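Long-range contacts in Nrps/pks (Streptomyces albus, PDB 4OPF), which is a ketosynthase domain of the oxazolomycin NRPS/PKS assembly line, from a family whose members typically condense acyl units as a polyketide chain grows: residues 109-114 / 138-143; 165-170 / 182-187; 305-310 / 366-371. All blocks are in the same frame, centred on the assembly; numbering follows the deposited sequence. Where two conformers were deposited one is given.

Contact 1: residues 109-114 / 138-143; sequences VYVGGR and YLAANL
Val109 and Val111 pack against Leu139, Ala140 and Leu143 in a buried, wholly apolar contact between strand 107-112 and helix 138-147, on one face of the large mixed sheet of this thiolase-fold domain. The strand and helix segments run roughly antiparallel, at 146°, with their axes 7.9 Å apart at closest approach.

Because strand side chains alternate, Val109 and Val111 both face the helix, whereas Tyr110 between them points to the other face of the sheet, where helix 162-175 lies. Ala140 lies nearest the middle of the interface. Its small CB fits between the two valines, meeting CG1 of Val109 at 3.9 Å and leaving the helix backbone close enough for CG2 of Val111 to touch Ala140 CA, also at 3.9 Å. In Val109 the CG1 methyl stands anti to the backbone N (chi1 176°), a setting that also carries it to 3.9 Å from CD1 of Leu143, one helical turn beyond Leu139. The other branch of Val111, CG1, rests on CB of Leu139 at 4.0 Å, and these two side chains cross at about a right angle.

Past the valines the chain reaches Gly113. Here CD1 of Leu139 lies 4.1 Å from C of Gly113; glycine suits the place because the leucine methyl lies directly against bare main chain. Arg114 only skirts the interface, and its guanidinium group forms a salt bridge with Asp157. Helix 79-95 continues the same apolar layer through Leu84 and Leu85.

No hydrogen bond joins the two segments. Main-chain groups of the strand bond instead to neighbouring strands, so strand and helix are held together by dispersion and the exclusion of water, and complementary shape sets their spacing.

Contact 2: residues 165-170 / 182-187; sequences VALHHA and AVVAGV
Val184 packs against Ala166, Leu167 and Ala170 in the second half of a beta-alpha-beta crossover: strand 153-156 leads into helix 162-175, which returns to strand 181-188, parallel to the first and separated from it by strand 107-112. In ketosynthases this helix is characteristically one of the two buried central helices of the thiolase fold. The segments run almost antiparallel, at 172°, with axes 8.0 Å apart.

The contact across the segments is apolar. Alanines suit the helix face because they let it settle close to the strand, while the two methyls of Val184 divide it between them, CG1 meeting Ala166 and Leu167 and CG2 meeting Ala170, a turn further on. Val184 CG1, anti to the backbone N (chi1 173°), lies against the main chain of Leu167, 3.8 Å from Leu167 N and 4.1 Å from Leu167 CB. Val184 CG1 is more loosely applied to Ala166, 4.3 Å from Ala166 CB. The Leu167 side chain also touches Leu232, Leu249 and Ile252, on strands 226-234 and 247-256, so one residue joins the helix to several strands. Tyr110, from strand 107-112, packs beside Ala166, Ala170 and Ala182.

Polar and aromatic interactions belong to other sides of the helix. His168 NE2 is hydrogen-bonded to Asp178 of the second subunit, and the His169 ring stacks on His169 of that subunit, so the helix that covers the sheet also takes part in the dimer interface.

Packing is tightest at the later turn. Ala170 CB meets Ala182 CB at 3.8 Å, and it is pressed still closer, to 3.5 Å, against CG2 of Val184.

Contact 3: residues 305-310 / 366-371; sequences IELKAI and EHFDFA
Leu307 lies over one face of the Phe368 ring, its CD1 methyl 4.2 Å from the ring centroid and only 17° off the normal, a CH-pi contact. The same leucine covers another part of that face with CB, 4.0 Å from Phe368 CE1, so the ring is spanned by both the root and the end of the side chain. At the ring's edge, in its plane, sits CG of Phe370. The Phe370 ring in turn receives CE2 of Phe368 over one face, toward the rim, and Phe370 also meets the ring of Phe377.

Leu307 CD1 also touches the second ring, 3.7 Å from CZ of Phe370, in the angle where the two rings meet. Chi1 of -173°, CG anti to the backbone N, directs the Phe368 ring at the helix, and chi2 of 78° turns its face to Leu307. Leucine suits this spot because its CB and a single methyl, CD1, together cover the Phe368 face, and that methyl also reaches Phe370.

Lys308 is extended and borders the solvent side. Lys308 CG lies 4.3 Å from Phe368 CD1, and Lys308 CE comes to 3.9 Å from O of His367, without a hydrogen bond between the residues. Lysine suits this border because its methylenes can lie by the ring while the residue remains exposed.

The arrangement is that of an irregular surface loop packed by its aromatic side chains onto helix 300-314, here joining the approach to edge strand 375-376 to that helix at the periphery of the thiolase fold.

Overall arrangement
Contacts 1 and 2 are buried and touch each other, with centres 9 Å apart, because strands 107-112 and 181-188 are neighbours in one sheet; Tyr110 of the first packs against the helix of the second. Together they place helices on both faces of that sheet, using mainly valine, alanine and leucine, with the second helix also facing the partner subunit. Contact 3 lies at the surface, its centre 37 Å from that of contact 1 and on the opposite side of the chain's centre. There a loop replaces the strand, aromatic rings replace small aliphatic groups, and an exposed lysine forms the border with solvent.

Contact 1: residues 109-114 / 138-143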
loop_
_atom_site.group_PDB
_atom_site.type_symbol
_atom_site.label_atom_id
_atom_site.label_comp_id
_atom_site.label_asym_id
_atom_site.label_seq_id
_atom_site.Cartn_x
_atom_site.Cartn_y
_atom_site.Cartn_z
ATOM N N VAL A 109 5.531 6.019 -6.665
ATOM C CA VAL A 109 6.307 4.848 -6.963
ATOM C C VAL A 109 5.734 3.688 -6.151
ATOM O O VAL A 109 5.641 3.746 -4.931
ATOM C CB VAL A 109 7.751 5.062 -6.560
ATOM C CG1 VAL A 109 8.603 3.809 -6.762
ATOM C CG2 VAL A 109 8.339 6.205 -7.339
ATOM N N TYR A 110 5.350 2.625 -6.833
ATOM C CA TYR A 110 4.701 1.485 -6.230
ATOM C C TYR A 110 5.392 0.242 -6.716
ATOM O O TYR A 110 5.335 -0.069 -7.912
ATOM C CB TYR A 110 3.210 1.463 -6.630
ATOM C CG TYR A 110 2.515 2.748 -6.225
ATOM C CD1 TYR A 110 2.016 2.933 -4.948
ATOM C CD2 TYR A 110 2.506 3.824 -7.066
ATOM C CE1 TYR A 110 1.403 4.141 -4.578
ATOM C CE2 TYR A 110 1.900 5.009 -6.709
ATOM C CZ TYR A 110 1.365 5.164 -5.465
ATOM O OH TYR A 110 0.789 6.379 -5.125
ATOM N N VAL A 111 6.083 -0.454 -5.817
ATOM C CA VAL A 111 6.900 -1.586 -6.210
ATOM C C VAL A 111 6.446 -2.861 -5.581
ATOM O O VAL A 111 6.211 -2.898 -4.383
ATOM C CB VAL A 111 8.371 -1.380 -5.775
ATOM C CG1 VAL A 111 9.263 -2.572 -6.089
ATOM C CG2 VAL A 111 8.917 -0.143 -6.454
ATOM N N GLY A 112 6.315 -3.910 -6.390
ATOM C CA GLY A 112 6.077 -5.235 -5.861
ATOM C C GLY A 112 7.395 -5.967 -5.797
ATOM O O GLY A 112 8.067 -6.146 -6.790
ATOM N N GLY A 113 7.778 -6.391 -4.624
ATOM C CA GLY A 113 9.054 -7.000 -4.474
ATOM C C GLY A 113 9.366 -7.327 -3.034
ATOM O O GLY A 113 8.746 -6.817 -2.104
ATOM N N ARG A 114 10.308 -8.233 -2.867
ATOM C CA ARG A 114 10.656 -8.744 -1.554
ATOM C C ARG A 114 12.011 -8.189 -1.196
ATOM O O ARG A 114 12.990 -8.428 -1.873
ATOM C CB ARG A 114 10.718 -10.289 -1.563
ATOM C CG ARG A 114 11.135 -10.905 -0.211
ATOM C CD ARG A 114 10.741 -12.381 -0.089
ATOM N NE ARG A 114 9.258 -12.540 -0.096
ATOM C CZ ARG A 114 8.511 -13.001 -1.116
ATOM N NH1 ARG A 114 9.057 -13.376 -2.285
ATOM N NH2 ARG A 114 7.179 -13.074 -0.981
ATOM N N TYR A 138 13.165 0.420 0.756
ATOM C CA TYR A 138 14.273 0.934 -0.062
ATOM C C TYR A 138 14.035 0.690 -1.561
ATOM O O TYR A 138 14.453 1.484 -2.375
ATOM C CB TYR A 138 15.652 0.365 0.369
ATOM C CG TYR A 138 15.750 -1.139 0.144
ATOM C CD1 TYR A 138 16.090 -1.662 -1.097
ATOM C CD2 TYR A 138 15.496 -2.026 1.164
ATOM C CE1 TYR A 138 16.193 -3.029 -1.297
ATOM C CE2 TYR A 138 15.561 -3.404 0.960
ATOM C CZ TYR A 138 15.891 -3.896 -0.283
ATOM O OH TYR A 138 15.974 -5.262 -0.481
ATOM N N LEU A 139 13.334 -0.391 -1.946
ATOM C CA LEU A 139 13.133 -0.658 -3.352
ATOM C C LEU A 139 12.393 0.508 -4.030
ATOM O O LEU A 139 12.749 0.851 -5.180
ATOM C CB LEU A 139 12.365 -1.982 -3.608
ATOM C CG LEU A 139 13.144 -3.264 -3.286
ATOM C CD1 LEU A 139 12.210 -4.417 -3.480
ATOM C CD2 LEU A 139 14.334 -3.456 -4.220
ATOM N N ALA A 140 11.364 1.051 -3.361
ATOM C CA ALA A 140 10.647 2.214 -3.871
ATOM C C ALA A 140 11.440 3.508 -3.573
ATOM O O ALA A 140 11.594 4.386 -4.436
ATOM C CB ALA A 140 9.254 2.281 -3.265
ATOM N N ALA A 141 11.951 3.635 -2.370
ATOM C CA ALA A 141 12.611 4.900 -1.916
ATOM C C ALA A 141 13.853 5.215 -2.729
ATOM O O ALA A 141 14.101 6.389 -2.987
ATOM C CB ALA A 141 13.005 4.865 -0.428
ATOM N N ASN A 142 14.608 4.205 -3.156
ATOM C CA ASN A 142 15.732 4.477 -4.038
ATOM C C ASN A 142 15.320 5.139 -5.307
ATOM O O ASN A 142 16.020 5.978 -5.790
ATOM C CB ASN A 142 16.448 3.215 -4.441
ATOM C CG ASN A 142 17.385 2.757 -3.393
ATOM O OD1 ASN A 142 18.134 3.551 -2.863
ATOM N ND2 ASN A 142 17.369 1.475 -3.089
ATOM N N LEU A 143 14.163 4.759 -5.847
ATOM C CA LEU A 143 13.719 5.321 -7.083
ATOM C C LEU A 143 13.286 6.755 -6.872
ATOM O O LEU A 143 13.615 7.646 -7.657
ATOM C CB LEU A 143 12.588 4.500 -7.703
ATOM C CG LEU A 143 12.874 3.039 -7.988
ATOM C CD1 LEU A 143 11.691 2.328 -8.602
ATOM C CD2 LEU A 143 14.033 2.913 -8.920
#

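Contact 2: residues 165-170 / 182-187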
loop_
_atom_site.group_PDB
_atom_site.type_symbol
_atom_site.label_atom_id
_atom_site.label_comp_id
_atom_site.label_asym_id
_atom_site.label_seq_id
_atom_site.Cartn_x
_atom_site.Cartn_y
_atom_site.Cartn_z
ATOM N N VAL A 165 -0.943 -5.796 -6.875
ATOM C CA VAL A 165 -1.344 -4.997 -5.715
ATOM C C VAL A 165 -0.729 -3.615 -5.792
ATOM O O VAL A 165 -1.380 -2.598 -5.504
ATOM C CB VAL A 165 -0.959 -5.719 -4.414
ATOM C CG1 VAL A 165 -1.219 -4.863 -3.214
ATOM C CG2 VAL A 165 -1.755 -7.007 -4.316
ATOM N N ALA A 166 0.538 -3.548 -6.225
ATOM C CA ALA A 166 1.189 -2.213 -6.439
ATOM C C ALA A 166 0.426 -1.424 -7.513
ATOM O O ALA A 166 0.159 -0.241 -7.379
ATOM C CB ALA A 166 2.671 -2.417 -6.879
ATOM N N LEU A 167 0.042 -2.098 -8.584
ATOM C CA LEU A 167 -0.812 -1.461 -9.628
ATOM C C LEU A 167 -2.165 -0.881 -9.097
ATOM O O LEU A 167 -2.599 0.207 -9.460
ATOM C CB LEU A 167 -1.035 -2.471 -10.786
ATOM C CG LEU A 167 -1.810 -1.909 -11.975
ATOM C CD1 LEU A 167 -1.067 -0.763 -12.610
ATOM C CD2 LEU A 167 -1.997 -3.012 -13.014
ATOM N N HIS A 168 -2.782 -1.599 -8.177
ATOM C CA HIS A 168 -3.989 -1.179 -7.522
ATOM C C HIS A 168 -3.721 0.066 -6.656
ATOM O O HIS A 168 -4.525 0.999 -6.678
ATOM C CB HIS A 168 -4.476 -2.331 -6.676
ATOM C CG HIS A 168 -5.734 -2.061 -5.939
ATOM N ND1 HIS A 168 -5.800 -2.064 -4.566
ATOM C CD2 HIS A 168 -6.967 -1.710 -6.374
ATOM C CE1 HIS A 168 -7.031 -1.797 -4.180
ATOM N NE2 HIS A 168 -7.756 -1.558 -5.261
ATOM N N HIS A 169 -2.626 0.089 -5.896
ATOM C CA HIS A 169 -2.328 1.322 -5.092
ATOM C C HIS A 169 -2.106 2.476 -6.071
ATOM O O HIS A 169 -2.608 3.533 -5.875
ATOM C CB HIS A 169 -1.060 1.137 -4.290
ATOM C CG HIS A 169 -1.170 0.172 -3.164
ATOM N ND1 HIS A 169 -2.295 0.051 -2.377
ATOM C CD2 HIS A 169 -0.275 -0.701 -2.663
ATOM C CE1 HIS A 169 -2.105 -0.895 -1.474
ATOM N NE2 HIS A 169 -0.892 -1.375 -1.635
ATOM N N ALA A 170 -1.434 2.237 -7.205
ATOM C CA ALA A 170 -1.213 3.311 -8.141
ATOM C C ALA A 170 -2.537 3.826 -8.720
ATOM O O ALA A 170 -2.764 5.054 -8.807
ATOM C CB ALA A 170 -0.307 2.885 -9.253
ATOM N N ALA A 182 2.358 7.692 -12.092
ATOM C CA ALA A 182 2.825 6.623 -11.211
ATOM C C ALA A 182 3.783 5.662 -11.908
ATOM O O ALA A 182 3.569 5.265 -13.070
ATOM C CB ALA A 182 1.652 5.821 -10.701
ATOM N N VAL A 183 4.827 5.293 -11.202
ATOM C CA VAL A 183 5.690 4.245 -11.640
ATOM C C VAL A 183 5.228 2.991 -10.894
ATOM O O VAL A 183 5.097 3.009 -9.658
ATOM C CB VAL A 183 7.141 4.550 -11.222
ATOM C CG1 VAL A 183 8.021 3.364 -11.456
ATOM C CG2 VAL A 183 7.685 5.765 -11.931
ATOM N N VAL A 184 5.010 1.906 -11.609
ATOM C CA VAL A 184 4.625 0.632 -11.009
ATOM C C VAL A 184 5.628 -0.399 -11.499
ATOM O O VAL A 184 5.887 -0.497 -12.681
ATOM C CB VAL A 184 3.218 0.240 -11.466
ATOM C CG1 VAL A 184 2.806 -1.156 -11.025
ATOM C CG2 VAL A 184 2.234 1.205 -10.880
ATOM N N ALA A 185 6.183 -1.188 -10.597
ATOM C CA ALA A 185 7.187 -2.145 -10.961
ATOM C C ALA A 185 6.979 -3.424 -10.191
ATOM O O ALA A 185 6.409 -3.437 -9.115
ATOM C CB ALA A 185 8.576 -1.636 -10.596
ATOM N N GLY A 186 7.579 -4.467 -10.715
ATOM C CA GLY A 186 7.732 -5.727 -9.996
ATOM C C GLY A 186 9.128 -6.208 -10.254
ATOM O O GLY A 186 9.640 -6.049 -11.361
ATOM N N VAL A 187 9.736 -6.831 -9.256
ATOM C CA VAL A 187 11.098 -7.294 -9.386
ATOM C C VAL A 187 11.315 -8.555 -8.542
ATOM O O VAL A 187 10.821 -8.665 -7.422
ATOM C CB VAL A 187 12.127 -6.196 -8.964
ATOM C CG1 VAL A 187 12.039 -5.873 -7.473
ATOM C CG2 VAL A 187 13.535 -6.592 -9.297
#

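Contact 3: residues 305-310 / 366-371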
loop_
_atom_site.group_PDB
_atom_site.type_symbol
_atom_site.label_atom_id
_atom_site.label_comp_id
_atom_site.label_asym_id
_atom_site.label_seq_id
_atom_site.Cartn_x
_atom_site.Cartn_y
_atom_site.Cartn_z
ATOM N N ILE A 305 -10.360 -25.032 -10.099
ATOM C CA ILE A 305 -11.111 -23.968 -9.456
ATOM C C ILE A 305 -11.047 -22.691 -10.283
ATOM O O ILE A 305 -12.096 -22.026 -10.524
ATOM C CB ILE A 305 -10.618 -23.742 -8.020
ATOM C CG1 ILE A 305 -11.165 -24.891 -7.157
ATOM C CG2 ILE A 305 -11.025 -22.363 -7.513
ATOM C CD1 ILE A 305 -10.520 -24.984 -5.798
ATOM N N GLU A 306 -9.851 -22.366 -10.746
ATOM C CA GLU A 306 -9.690 -21.170 -11.552
ATOM C C GLU A 306 -10.511 -21.214 -12.819
ATOM O O GLU A 306 -11.152 -20.220 -13.171
ATOM C CB GLU A 306 -8.219 -20.827 -11.880
ATOM C CG GLU A 306 -8.169 -19.572 -12.730
ATOM C CD GLU A 306 -6.764 -18.997 -13.076
ATOM O OE1 GLU A 306 -5.767 -19.793 -13.057
ATOM O OE2 GLU A 306 -6.699 -17.742 -13.414
ATOM N N LEU A 307 -10.455 -22.323 -13.541
ATOM C CA LEU A 307 -11.195 -22.438 -14.805
ATOM C C LEU A 307 -12.732 -22.336 -14.606
ATOM O O LEU A 307 -13.415 -21.687 -15.354
ATOM C CB LEU A 307 -10.887 -23.770 -15.476
ATOM C CG LEU A 307 -9.460 -23.921 -16.017
ATOM C CD1 LEU A 307 -9.367 -25.293 -16.623
ATOM C CD2 LEU A 307 -9.070 -22.920 -17.062
ATOM N N LYS A 308 -13.248 -22.942 -13.561
ATOM C CA LYS A 308 -14.671 -22.823 -13.253
ATOM C C LYS A 308 -15.023 -21.425 -12.844
ATOM O O LYS A 308 -16.089 -20.952 -13.160
ATOM C CB LYS A 308 -15.043 -23.773 -12.128
ATOM C CG LYS A 308 -14.950 -25.221 -12.582
ATOM C CD LYS A 308 -15.364 -26.173 -11.462
ATOM C CE LYS A 308 -15.276 -27.630 -11.938
ATOM N NZ LYS A 308 -15.514 -28.641 -10.856
ATOM N N ALA A 309 -14.123 -20.733 -12.154
ATOM C CA ALA A 309 -14.445 -19.381 -11.709
ATOM C C ALA A 309 -14.461 -18.404 -12.891
ATOM O O ALA A 309 -15.349 -17.511 -12.985
ATOM C CB ALA A 309 -13.436 -18.918 -10.657
ATOM N N ILE A 310 -13.473 -18.533 -13.784
ATOM C CA ILE A 310 -13.513 -17.804 -15.078
ATOM C C ILE A 310 -14.827 -18.029 -15.872
ATOM O O ILE A 310 -15.500 -17.065 -16.255
ATOM C CB ILE A 310 -12.315 -18.156 -15.950
ATOM C CG1 ILE A 310 -11.059 -17.571 -15.258
ATOM C CG2 ILE A 310 -12.479 -17.549 -17.362
ATOM C CD1 ILE A 310 -9.756 -18.134 -15.806
ATOM N N GLU A 366 -9.244 -33.695 -15.119
ATOM C CA GLU A 366 -10.101 -34.878 -15.107
ATOM C C GLU A 366 -11.567 -34.557 -14.819
ATOM O O GLU A 366 -12.456 -35.363 -15.136
ATOM C CB GLU A 366 -9.580 -35.874 -14.074
ATOM C CG GLU A 366 -10.004 -37.315 -14.298
ATOM C CD GLU A 366 -9.687 -38.163 -13.088
ATOM O OE1 GLU A 366 -8.553 -38.053 -12.580
ATOM O OE2 GLU A 366 -10.571 -38.915 -12.632
ATOM N N HIS A 367 -11.826 -33.392 -14.220
ATOM C CA HIS A 367 -13.190 -33.042 -13.807
ATOM C C HIS A 367 -13.657 -31.732 -14.457
ATOM O O HIS A 367 -14.374 -30.927 -13.843
ATOM C CB HIS A 367 -13.282 -33.015 -12.263
ATOM C CG HIS A 367 -13.037 -34.356 -11.618
ATOM N ND1 HIS A 367 -11.909 -34.636 -10.870
ATOM C CD2 HIS A 367 -13.769 -35.499 -11.629
ATOM C CE1 HIS A 367 -11.960 -35.886 -10.444
ATOM N NE2 HIS A 367 -13.078 -36.432 -10.890
ATOM N N PHE A 368 -13.263 -31.549 -15.722
ATOM C CA PHE A 368 -13.600 -30.344 -16.479
ATOM C C PHE A 368 -13.793 -30.629 -17.966
ATOM O O PHE A 368 -12.849 -31.011 -18.651
ATOM C CB PHE A 368 -12.499 -29.283 -16.316
ATOM C CG PHE A 368 -12.849 -27.947 -16.920
ATOM C CD1 PHE A 368 -13.710 -27.074 -16.267
ATOM C CD2 PHE A 368 -12.326 -27.571 -18.149
ATOM C CE1 PHE A 368 -14.041 -25.847 -16.830
ATOM C CE2 PHE A 368 -12.654 -26.344 -18.718
ATOM C CZ PHE A 368 -13.515 -25.487 -18.056
ATOM N N ASP A 369 -15.006 -30.397 -18.464
ATOM C CA ASP A 369 -15.303 -30.580 -19.883
ATOM C C ASP A 369 -14.868 -29.352 -20.726
ATOM O O ASP A 369 -15.532 -28.307 -20.717
ATOM C CB ASP A 369 -16.804 -30.885 -20.053
ATOM C CG ASP A 369 -17.131 -31.567 -21.385
ATOM O OD1 ASP A 369 -16.205 -32.104 -22.045
ATOM O OD2 ASP A 369 -18.330 -31.575 -21.763
ATOM N N PHE A 370 -13.747 -29.487 -21.445
ATOM C CA PHE A 370 -13.259 -28.456 -22.392
ATOM C C PHE A 370 -14.014 -28.486 -23.744
ATOM O O PHE A 370 -13.545 -27.923 -24.736
ATOM C CB PHE A 370 -11.754 -28.649 -22.678
ATOM C CG PHE A 370 -10.837 -27.941 -21.726
ATOM C CD1 PHE A 370 -10.761 -26.556 -21.724
ATOM C CD2 PHE A 370 -9.994 -28.667 -20.880
ATOM C CE1 PHE A 370 -9.894 -25.900 -20.870
ATOM C CE2 PHE A 370 -9.123 -28.019 -20.028
ATOM C CZ PHE A 370 -9.073 -26.632 -20.023
ATOM N N ALA A 371 -15.155 -29.171 -23.799
ATOM C CA ALA A 371 -15.988 -29.193 -24.992
ATOM C C ALA A 371 -17.426 -28.776 -24.677
ATOM O O ALA A 371 -18.300 -28.903 -25.537
ATOM C CB ALA A 371 -15.969 -30.588 -25.601
#